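PDB 3TMG: glycine betaine, L-proline ABC transporter, glycine/betaine/L-proline-binding protein (ProX) from Borrelia burgdorferi, which probably serves as the substrate-binding protein of an ABC importer for glycine betaine and perhaps related amines such as carnitine, and is seen here holding trimethyl glycine. Local coordinates for residues T52-Y57 and K78-K83; S71-A76 and S208-V213; A93-T98 and W182-A187. All blocks are in the same frame, centred on the assembly; numbering follows the deposited sequence.

The three contacts lead from a helix pair toward the ligand. Interaction 1 joins two nearly parallel helices by aromatic and aliphatic packing, without a direct hydrogen bond. Interaction 2 packs against it, a backbone-bonded antiparallel strand pair, and the two meet where Tyr57 OH approaches Ser71 OG. Interaction 3 belongs to the same sheet, since strand 88-105 runs beside strand 207-214, but its segments touch near a strand end through a tyrosine, a proline and a CA-H...O contact. All three are largely buried, with more exposed residues at their margins. Interactions 2 and 3 each bring one tryptophan to trimethyl glycine; interaction 1 stays behind this first shell.

Interaction 1 (T52-Y57 and K78-K83); sequences TTSIMY and KFYYEK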
loop_
_atom_site.group_PDB
_atom_site.type_symbol
_atom_site.label_atom_id
_atom_site.label_comp_id
_atom_site.label_asym_id
_atom_site.label_seq_id
_atom_site.Cartn_x
_atom_site.Cartn_y
_atom_site.Cartn_z
ATOM N N THR A 52 -10.789 -3.180 6.269
ATOM C CA THR A 52 -9.580 -2.833 7.088
ATOM C C THR A 52 -8.457 -3.867 6.824
ATOM O O THR A 52 -8.701 -4.961 6.333
ATOM C CB THR A 52 -9.886 -2.770 8.607
ATOM O OG1 THR A 52 -10.153 -4.101 9.065
ATOM C CG2 THR A 52 -11.139 -1.860 8.891
ATOM N N THR A 53 -7.218 -3.509 7.157
ATOM C CA THR A 53 -6.107 -4.461 7.075
ATOM C C THR A 53 -6.389 -5.784 7.816
ATOM O O THR A 53 -6.123 -6.873 7.265
ATOM C CB THR A 53 -4.797 -3.821 7.583
ATOM O OG1 THR A 53 -4.616 -2.559 6.944
ATOM C CG2 THR A 53 -3.573 -4.690 7.182
ATOM N N SER A 54 -6.856 -5.699 9.070
ATOM C CA SER A 54 -7.190 -6.873 9.869
ATOM C C SER A 54 -8.211 -7.745 9.144
ATOM O O SER A 54 -8.053 -8.958 9.079
ATOM C CB SER A 54 -7.734 -6.474 11.257
ATOM O OG SER A 54 -8.126 -7.634 12.017
ATOM N N ILE A 55 -9.267 -7.131 8.608
ATOM C CA ILE A 55 -10.335 -7.916 7.956
ATOM C C ILE A 55 -9.859 -8.550 6.648
ATOM O O ILE A 55 -10.200 -9.707 6.342
ATOM C CB ILE A 55 -11.600 -7.047 7.742
ATOM C CG1 ILE A 55 -12.300 -6.878 9.092
ATOM C CG2 ILE A 55 -12.524 -7.656 6.696
ATOM C CD1 ILE A 55 -12.647 -8.188 9.804
ATOM N N MET A 56 -9.047 -7.803 5.894
ATOM C CA MET A 56 -8.448 -8.347 4.689
ATOM C C MET A 56 -7.678 -9.636 4.971
ATOM O O MET A 56 -7.893 -10.634 4.291
ATOM C CB MET A 56 -7.500 -7.332 4.030
ATOM C CG MET A 56 -6.870 -7.859 2.729
ATOM S SD MET A 56 -5.741 -6.597 2.048
ATOM C CE MET A 56 -4.390 -6.648 3.262
ATOM N N TYR A 57 -6.782 -9.616 5.963
ATOM C CA TYR A 57 -6.039 -10.807 6.362
ATOM C C TYR A 57 -6.945 -11.932 6.925
ATOM O O TYR A 57 -6.803 -13.114 6.564
ATOM C CB TYR A 57 -4.932 -10.449 7.378
ATOM C CG TYR A 57 -3.684 -9.959 6.733
ATOM C CD1 TYR A 57 -2.748 -10.862 6.209
ATOM C CD2 TYR A 57 -3.416 -8.592 6.624
ATOM C CE1 TYR A 57 -1.584 -10.414 5.617
ATOM C CE2 TYR A 57 -2.252 -8.138 6.016
ATOM C CZ TYR A 57 -1.352 -9.069 5.504
ATOM O OH TYR A 57 -0.197 -8.636 4.906
ATOM N N LYS A 78 3.722 -7.413 9.740
ATOM C CA LYS A 78 4.173 -8.518 10.591
ATOM C C LYS A 78 3.077 -8.968 11.556
ATOM O O LYS A 78 2.797 -10.152 11.656
ATOM C CB LYS A 78 5.437 -8.118 11.375
ATOM N N PHE A 79 2.438 -7.996 12.213
ATOM C CA PHE A 79 1.446 -8.280 13.255
ATOM C C PHE A 79 0.362 -9.211 12.702
ATOM O O PHE A 79 -0.016 -10.176 13.382
ATOM C CB PHE A 79 0.890 -6.955 13.808
ATOM C CG PHE A 79 -0.261 -7.112 14.765
ATOM C CD1 PHE A 79 -0.023 -7.376 16.119
ATOM C CD2 PHE A 79 -1.573 -6.967 14.318
ATOM C CE1 PHE A 79 -1.098 -7.528 17.016
ATOM C CE2 PHE A 79 -2.642 -7.091 15.191
ATOM C CZ PHE A 79 -2.403 -7.382 16.550
ATOM N N TYR A 80 -0.110 -8.966 11.470
ATOM C CA TYR A 80 -1.145 -9.825 10.861
ATOM C C TYR A 80 -0.636 -11.112 10.209
ATOM O O TYR A 80 -1.247 -12.171 10.320
ATOM C CB TYR A 80 -1.944 -9.030 9.818
ATOM C CG TYR A 80 -2.576 -7.785 10.387
ATOM C CD1 TYR A 80 -3.677 -7.855 11.280
ATOM C CD2 TYR A 80 -2.047 -6.520 10.081
ATOM C CE1 TYR A 80 -4.228 -6.693 11.800
ATOM C CE2 TYR A 80 -2.604 -5.359 10.598
ATOM C CZ TYR A 80 -3.712 -5.454 11.432
ATOM O OH TYR A 80 -4.264 -4.283 11.939
ATOM N N TYR A 81 0.482 -11.001 9.508
ATOM C CA TYR A 81 0.992 -12.071 8.648
ATOM C C TYR A 81 1.510 -13.256 9.470
ATOM O O TYR A 81 1.204 -14.412 9.184
ATOM C CB TYR A 81 2.103 -11.458 7.785
ATOM C CG TYR A 81 2.730 -12.374 6.784
ATOM C CD1 TYR A 81 3.631 -13.373 7.192
ATOM C CD2 TYR A 81 2.470 -12.227 5.408
ATOM C CE1 TYR A 81 4.202 -14.244 6.282
ATOM C CE2 TYR A 81 3.070 -13.096 4.495
ATOM C CZ TYR A 81 3.931 -14.083 4.933
ATOM O OH TYR A 81 4.548 -14.965 4.055
ATOM N N GLU A 82 2.312 -12.966 10.488
ATOM C CA GLU A 82 2.855 -13.998 11.374
ATOM C C GLU A 82 1.766 -14.829 12.020
ATOM O O GLU A 82 1.936 -16.030 12.213
ATOM C CB GLU A 82 3.703 -13.369 12.466
ATOM C CG GLU A 82 5.045 -12.855 11.969
ATOM C CD GLU A 82 6.039 -13.979 11.819
ATOM O OE1 GLU A 82 5.643 -15.053 11.302
ATOM O OE2 GLU A 82 7.207 -13.787 12.237
ATOM N N LYS A 83 0.658 -14.179 12.361
ATOM C CA LYS A 83 -0.442 -14.846 13.027
ATOM C C LYS A 83 -1.190 -15.822 12.116
ATOM O O LYS A 83 -1.788 -16.755 12.611
ATOM C CB LYS A 83 -1.408 -13.812 13.613
ATOM C CG LYS A 83 -0.945 -13.284 14.963
ATOM C CD LYS A 83 -1.698 -12.034 15.379
ATOM C CE LYS A 83 -0.857 -11.187 16.354
ATOM N NZ LYS A 83 0.543 -10.909 15.881
HETATM O O HOH W 1 -6.869 -3.169 10.632
#
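Thr53 meets Tyr80 through its methyl group, with CG2 3.6 Å from Tyr80 CE2. The branch stands anti to the backbone N while OG1 (chi1 -50°) turns back beside it, and the same methyl reaches the edge of the Tyr57 ring, in its plane. At Ser54 the main chain does much of the touching: its N lies over one face of the Tyr80 ring, and its CA is 3.5 Å from Tyr80 CE1. A water completes this junction, accepting from Ser54 N (3.0 Å) and donating to Tyr80 OH (3.1 Å), a phenol also hydrogen-bonded to Gly133 O. One turn on, Tyr57 receives Tyr80 CB over its ring face, a CH-pi contact 3.8 Å from the centroid. The two rings are almost parallel, tilted by 10°, but offset along their planes with centroids 5.7 Å apart, leaving the methylene on the ring. Further out and on the same side, Tyr57 CE1 approaches Tyr81 CB obliquely, and Tyr57 OH is tied to Asp77. Over 53-57 and 78-83 the axes run 10.2 Å apart at 17°, a spacing these aromatic side chains fill. This is near-parallel helix packing by interlocking aromatic residues, the two helices being linked in the chain by strand 67-73; Met56 and Tyr81 lean on that strand, Tyr57 and Tyr81 on Leu212 of strand 207-214, and Tyr80 on Ile138 of helix 135-146.

Interaction 2 (S71-A76 and S208-V213); sequences SWVPTA and SVHTLV. With BET (trimethyl glycine), chain E.
Trp72 is layered between Val209 and the bound trimethyl glycine. Val209 CG2 sits over one face of the indole, 3.8 Å from the centroid of its five-membered ring, a CH-pi contact; the ligand covers the opposite face, its CA 3.8 Å from Trp72 CD1 and its C2 methyl above the six-membered ring. With CG anti to the carbonyl carbon (chi1 -84°), the indole swings back over the neighbouring strand, and its NE1 is hydrogen-bonded to Glu28. Ala76 CB borders the carboxylate, 3.2 Å from OXT, while Thr136 N supplies a hydrogen bond to the ligand. Together with Trp25 and Trp182, which also line the pocket, Trp72 is consistent with the aromatic cage by which betaine-binding proteins of this family hold a quaternary ammonium through cation-pi attraction. Behind it lies an antiparallel strand pair of the periplasmic binding protein fold, in which Trp72 and Val209 form a non-hydrogen-bonded pair flanked by two hydrogen-bonded ones. Ser71 and His210 exchange backbone bonds, that from His210 N to Ser71 O being short at 2.7 Å. Val73 N donates to Ser208 O at 3.2 Å, but the return bond is weak, and Val73 O also accepts, at closer range, from a water that bonds to Ser208 OG. Strand 67-73 ends at a cis peptide before Pro74. On the face carrying Ser71, Val73 and His210, Val73 CG2 rests over the imidazole, 3.7 Å from its centroid, and Ser71 CB touches Leu212 CD1 at 3.6 Å. The imidazole is anchored further out by a hydrogen bond between ND1 and Asp90, and Tyr81 of helix 78-84 packs against Ser71, Val73 and Leu212.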
loop_
_atom_site.group_PDB
_atom_site.type_symbol
_atom_site.label_atom_id
_atom_site.label_comp_id
_atom_site.label_asym_id
_atom_site.label_seq_id
_atom_site.Cartn_x
_atom_site.Cartn_y
_atom_site.Cartn_z
ATOM N N SER A 71 -0.203 -7.013 0.415
ATOM C CA SER A 71 0.545 -7.391 1.632
ATOM C C SER A 71 1.926 -6.742 1.716
ATOM O O SER A 71 2.778 -6.985 0.847
ATOM C CB SER A 71 0.659 -8.925 1.734
ATOM O OG SER A 71 1.463 -9.358 2.830
ATOM N N TRP A 72 2.148 -5.929 2.750
ATOM C CA TRP A 72 3.445 -5.198 2.885
ATOM C C TRP A 72 4.294 -5.942 3.850
ATOM O O TRP A 72 4.042 -5.922 5.066
ATOM C CB TRP A 72 3.235 -3.761 3.357
ATOM C CG TRP A 72 2.920 -2.834 2.212
ATOM C CD1 TRP A 72 1.851 -2.906 1.306
ATOM C CD2 TRP A 72 3.625 -1.600 1.888
ATOM N NE1 TRP A 72 1.919 -1.851 0.405
ATOM C CE2 TRP A 72 2.975 -1.041 0.713
ATOM C CE3 TRP A 72 4.740 -0.931 2.444
ATOM C CZ2 TRP A 72 3.401 0.152 0.144
ATOM C CZ3 TRP A 72 5.164 0.255 1.848
ATOM C CH2 TRP A 72 4.500 0.781 0.723
ATOM N N VAL A 73 5.330 -6.611 3.334
ATOM C CA VAL A 73 6.101 -7.554 4.174
ATOM C C VAL A 73 7.590 -7.488 3.900
ATOM O O VAL A 73 7.973 -7.101 2.781
ATOM C CB VAL A 73 5.687 -9.028 3.935
ATOM C CG1 VAL A 73 4.401 -9.314 4.698
ATOM C CG2 VAL A 73 5.537 -9.304 2.435
ATOM N N PRO A 74 8.423 -7.892 4.909
ATOM C CA PRO A 74 7.951 -8.491 6.193
ATOM C C PRO A 74 7.533 -7.498 7.306
ATOM O O PRO A 74 6.823 -7.897 8.237
ATOM C CB PRO A 74 9.204 -9.259 6.677
ATOM C CG PRO A 74 10.327 -8.353 6.231
ATOM C CD PRO A 74 9.898 -7.960 4.824
ATOM N N THR A 75 7.926 -6.223 7.203
ATOM C CA THR A 75 7.866 -5.374 8.395
ATOM C C THR A 75 6.494 -4.758 8.691
ATOM O O THR A 75 5.974 -4.922 9.823
ATOM C CB THR A 75 8.939 -4.264 8.414
ATOM O OG1 THR A 75 10.223 -4.884 8.335
ATOM C CG2 THR A 75 8.833 -3.430 9.760
ATOM N N ALA A 76 5.909 -4.115 7.683
ATOM C CA ALA A 76 4.677 -3.356 7.917
ATOM C C ALA A 76 3.589 -4.265 8.444
ATOM O O ALA A 76 2.923 -3.925 9.431
ATOM C CB ALA A 76 4.224 -2.629 6.658
ATOM N N SER A 208 8.905 -5.199 0.087
ATOM C CA SER A 208 8.141 -5.423 -1.142
ATOM C C SER A 208 6.662 -5.614 -0.818
ATOM O O SER A 208 6.296 -5.752 0.373
ATOM C CB SER A 208 8.782 -6.573 -1.930
ATOM O OG SER A 208 8.491 -7.747 -1.243
ATOM N N VAL A 209 5.826 -5.591 -1.837
ATOM C CA VAL A 209 4.386 -5.849 -1.625
ATOM C C VAL A 209 4.165 -7.223 -2.222
ATOM O O VAL A 209 4.601 -7.471 -3.367
ATOM C CB VAL A 209 3.516 -4.802 -2.350
ATOM C CG1 VAL A 209 2.023 -4.941 -1.992
ATOM C CG2 VAL A 209 4.015 -3.371 -2.019
ATOM N N HIS A 210 3.507 -8.097 -1.466
ATOM C CA HIS A 210 3.288 -9.456 -1.934
ATOM C C HIS A 210 1.869 -9.740 -2.285
ATOM O O HIS A 210 0.962 -8.985 -1.914
ATOM C CB HIS A 210 3.778 -10.488 -0.885
ATOM C CG HIS A 210 5.286 -10.658 -0.862
ATOM N ND1 HIS A 210 5.890 -11.875 -0.695
ATOM C CD2 HIS A 210 6.297 -9.731 -0.930
ATOM C CE1 HIS A 210 7.222 -11.725 -0.693
ATOM N NE2 HIS A 210 7.490 -10.419 -0.866
ATOM N N THR A 211 1.693 -10.819 -3.046
ATOM C CA THR A 211 0.383 -11.276 -3.464
ATOM C C THR A 211 0.129 -12.552 -2.642
ATOM O O THR A 211 0.949 -13.477 -2.641
ATOM C CB THR A 211 0.379 -11.629 -4.974
ATOM O OG1 THR A 211 0.566 -10.422 -5.742
ATOM C CG2 THR A 211 -0.984 -12.258 -5.369
ATOM N N LEU A 212 -0.969 -12.566 -1.897
ATOM C CA LEU A 212 -1.347 -13.757 -1.149
ATOM C C LEU A 212 -2.669 -14.276 -1.676
ATOM O O LEU A 212 -3.557 -13.484 -2.025
ATOM C CB LEU A 212 -1.488 -13.464 0.342
ATOM C CG LEU A 212 -0.461 -12.523 0.966
ATOM C CD1 LEU A 212 -0.868 -12.143 2.386
ATOM C CD2 LEU A 212 0.965 -13.083 0.955
ATOM N N VAL A 213 -2.832 -15.605 -1.702
ATOM C CA VAL A 213 -4.093 -16.198 -2.162
ATOM C C VAL A 213 -4.557 -17.225 -1.122
ATOM O O VAL A 213 -3.784 -17.701 -0.301
ATOM C CB VAL A 213 -3.978 -16.857 -3.570
ATOM C CG1 VAL A 213 -3.611 -15.846 -4.637
ATOM C CG2 VAL A 213 -2.975 -18.013 -3.564
HETATM N N BET E . 0.786 1.350 3.268
HETATM C CA BET E . 0.572 -0.095 3.457
HETATM C C BET E . 1.073 -0.463 4.861
HETATM O O BET E . 0.456 -0.223 5.934
HETATM O OXT BET E . 2.167 -0.988 4.884
HETATM C C1 BET E . 0.468 1.768 1.891
HETATM C C2 BET E . 2.180 1.697 3.514
HETATM C C3 BET E . -0.059 2.099 4.219
HETATM O O HOH W 2 9.586 -8.483 1.226
#

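Interaction 3 (A93-T98 and W182-A187); sequences ANYEGT and WKPHWA. With BET (trimethyl glycine), chain E.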
loop_
_atom_site.group_PDB
_atom_site.type_symbol
_atom_site.label_atom_id
_atom_site.label_comp_id
_atom_site.label_asym_id
_atom_site.label_seq_id
_atom_site.Cartn_x
_atom_site.Cartn_y
_atom_site.Cartn_z
ATOM N N ALA A 93 6.533 -11.442 -4.575
ATOM C CA ALA A 93 6.345 -9.985 -4.618
ATOM C C ALA A 93 5.648 -9.630 -5.908
ATOM O O ALA A 93 5.988 -10.187 -6.959
ATOM C CB ALA A 93 7.703 -9.253 -4.558
ATOM N N ASN A 94 4.701 -8.691 -5.837
ATOM C CA ASN A 94 4.188 -8.057 -7.075
ATOM C C ASN A 94 4.841 -6.692 -7.346
ATOM O O ASN A 94 4.629 -6.091 -8.412
ATOM C CB ASN A 94 2.658 -7.922 -7.033
ATOM C CG ASN A 94 2.167 -7.074 -5.878
ATOM O OD1 ASN A 94 2.520 -5.898 -5.758
ATOM N ND2 ASN A 94 1.317 -7.660 -5.042
ATOM N N TYR A 95 5.585 -6.194 -6.351
ATOM C CA TYR A 95 6.241 -4.901 -6.432
ATOM C C TYR A 95 7.439 -4.960 -5.470
ATOM O O TYR A 95 7.283 -5.402 -4.313
ATOM C CB TYR A 95 5.286 -3.715 -6.017
ATOM C CG TYR A 95 6.059 -2.380 -5.952
ATOM C CD1 TYR A 95 6.733 -1.990 -4.772
ATOM C CD2 TYR A 95 6.166 -1.548 -7.105
ATOM C CE1 TYR A 95 7.491 -0.815 -4.721
ATOM C CE2 TYR A 95 6.924 -0.365 -7.058
ATOM C CZ TYR A 95 7.587 -0.031 -5.880
ATOM O OH TYR A 95 8.304 1.131 -5.811
ATOM N N GLU A 96 8.615 -4.503 -5.910
ATOM C CA GLU A 96 9.800 -4.464 -5.031
ATOM C C GLU A 96 10.349 -3.048 -4.926
ATOM O O GLU A 96 10.394 -2.333 -5.924
ATOM C CB GLU A 96 10.916 -5.428 -5.510
ATOM C CG GLU A 96 10.420 -6.885 -5.506
ATOM C CD GLU A 96 11.487 -7.917 -5.810
ATOM O OE1 GLU A 96 12.680 -7.597 -5.740
ATOM O OE2 GLU A 96 11.118 -9.085 -6.069
ATOM N N GLY A 97 10.749 -2.665 -3.699
ATOM C CA GLY A 97 11.367 -1.388 -3.436
ATOM C C GLY A 97 10.597 -0.481 -2.495
ATOM O O GLY A 97 10.821 0.748 -2.505
ATOM N N THR A 98 9.770 -1.052 -1.620
ATOM C CA THR A 98 9.012 -0.216 -0.690
ATOM C C THR A 98 9.911 0.342 0.382
ATOM O O THR A 98 10.892 -0.302 0.750
ATOM C CB THR A 98 7.850 -0.949 0.044
ATOM O OG1 THR A 98 8.374 -1.983 0.917
ATOM C CG2 THR A 98 6.876 -1.549 -1.012
ATOM N N TRP A 182 5.577 6.681 2.830
ATOM C CA TRP A 182 6.148 5.481 2.277
ATOM C C TRP A 182 6.393 5.751 0.840
ATOM O O TRP A 182 5.852 6.744 0.271
ATOM C CB TRP A 182 5.201 4.265 2.467
ATOM C CG TRP A 182 3.809 4.504 1.899
ATOM C CD1 TRP A 182 3.342 4.289 0.594
ATOM C CD2 TRP A 182 2.697 5.091 2.622
ATOM N NE1 TRP A 182 2.009 4.654 0.484
ATOM C CE2 TRP A 182 1.576 5.175 1.672
ATOM C CE3 TRP A 182 2.517 5.523 3.949
ATOM C CZ2 TRP A 182 0.332 5.668 2.049
ATOM C CZ3 TRP A 182 1.265 6.038 4.317
ATOM C CH2 TRP A 182 0.192 6.101 3.393
ATOM N N LYS A 183 7.238 4.900 0.249
ATOM C CA LYS A 183 7.370 4.833 -1.197
ATOM C C LYS A 183 6.924 3.440 -1.608
ATOM O O LYS A 183 7.160 2.457 -0.884
ATOM C CB LYS A 183 8.823 5.116 -1.680
ATOM C CG LYS A 183 9.318 6.511 -1.365
ATOM C CD LYS A 183 10.751 6.736 -1.888
ATOM C CE LYS A 183 11.103 8.232 -1.945
ATOM N NZ LYS A 183 12.587 8.410 -2.131
ATOM N N PRO A 184 6.289 3.328 -2.789
ATOM C CA PRO A 184 6.105 4.341 -3.820
ATOM C C PRO A 184 4.977 5.310 -3.476
ATOM O O PRO A 184 3.904 4.877 -3.059
ATOM C CB PRO A 184 5.714 3.516 -5.074
ATOM C CG PRO A 184 5.044 2.286 -4.495
ATOM C CD PRO A 184 5.782 2.007 -3.181
ATOM N N HIS A 185 5.215 6.609 -3.652
ATOM C CA HIS A 185 4.144 7.587 -3.457
ATOM C C HIS A 185 4.500 8.827 -4.236
ATOM O O HIS A 185 5.682 9.252 -4.231
ATOM C CB HIS A 185 3.920 7.905 -1.961
ATOM C CG HIS A 185 2.536 8.455 -1.661
ATOM N ND1 HIS A 185 2.166 9.691 -2.027
ATOM C CD2 HIS A 185 1.411 7.869 -1.086
ATOM C CE1 HIS A 185 0.881 9.934 -1.638
ATOM N NE2 HIS A 185 0.414 8.830 -1.060
ATOM N N TRP A 186 3.522 9.408 -4.918
ATOM C CA TRP A 186 3.766 10.695 -5.652
ATOM C C TRP A 186 4.060 11.878 -4.725
ATOM O O TRP A 186 4.575 12.919 -5.175
ATOM C CB TRP A 186 2.581 11.007 -6.602
ATOM C CG TRP A 186 1.274 10.954 -5.856
ATOM C CD1 TRP A 186 0.352 9.899 -5.802
ATOM C CD2 TRP A 186 0.760 11.955 -4.917
ATOM N NE1 TRP A 186 -0.669 10.179 -4.915
ATOM C CE2 TRP A 186 -0.498 11.417 -4.383
ATOM C CE3 TRP A 186 1.186 13.217 -4.501
ATOM C CZ2 TRP A 186 -1.275 12.127 -3.506
ATOM C CZ3 TRP A 186 0.407 13.902 -3.578
ATOM C CH2 TRP A 186 -0.805 13.367 -3.096
ATOM N N ALA A 187 3.796 11.741 -3.416
ATOM C CA ALA A 187 4.095 12.850 -2.478
ATOM C C ALA A 187 5.575 13.266 -2.527
ATOM O O ALA A 187 5.886 14.446 -2.352
ATOM C CB ALA A 187 3.707 12.486 -1.042
HETATM N N BET E . 0.786 1.350 3.268
HETATM C CA BET E . 0.572 -0.095 3.457
HETATM C C BET E . 1.073 -0.463 4.861
HETATM O O BET E . 0.456 -0.223 5.934
HETATM O OXT BET E . 2.167 -0.988 4.884
HETATM C C1 BET E . 0.468 1.768 1.891
HETATM C C2 BET E . 2.180 1.697 3.514
HETATM C C3 BET E . -0.059 2.099 4.219
#
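Beside the betaine pocket, where strand 88-105 passes the end of strand 179-183, Tyr95 packs against Pro184 and Thr98 against Lys183. Tyr95 extends with CG anti to the backbone N (chi1 173°) and presents the hydroxyl end of its ring to the proline, ring and proline reaching toward each other. Pro184 CD lies 3.6 Å from Tyr95 CE1, and Pro184 CB is 3.6 Å from Tyr95 OH, while CG makes an off-centre CH-pi contact with the ring. That hydroxyl is satisfied by Asp235. A cis peptide joins Lys183 to Pro184, and Lys183 O points to Thr98, accepting a CA-H...O contact from Thr98 CA at 3.3 Å. Just before Lys183, Trp182 lays its indole face against the ligand, with CD2 3.5 Å from the C2 methyl. Further along, His185 ND1 caps the coming turn, accepting from Ala187 N at 3.0 Å. Two bulges shape the first strand where it pairs with strand 207-214: a classic one at Asn94 and Tyr95 opposite Val209, and a G1 bulge at Gly97 and Thr98 opposite Glu207. Helix 235-247 covers Pro184 through Leu239, and helix 160-172 holds His185 through Glu160.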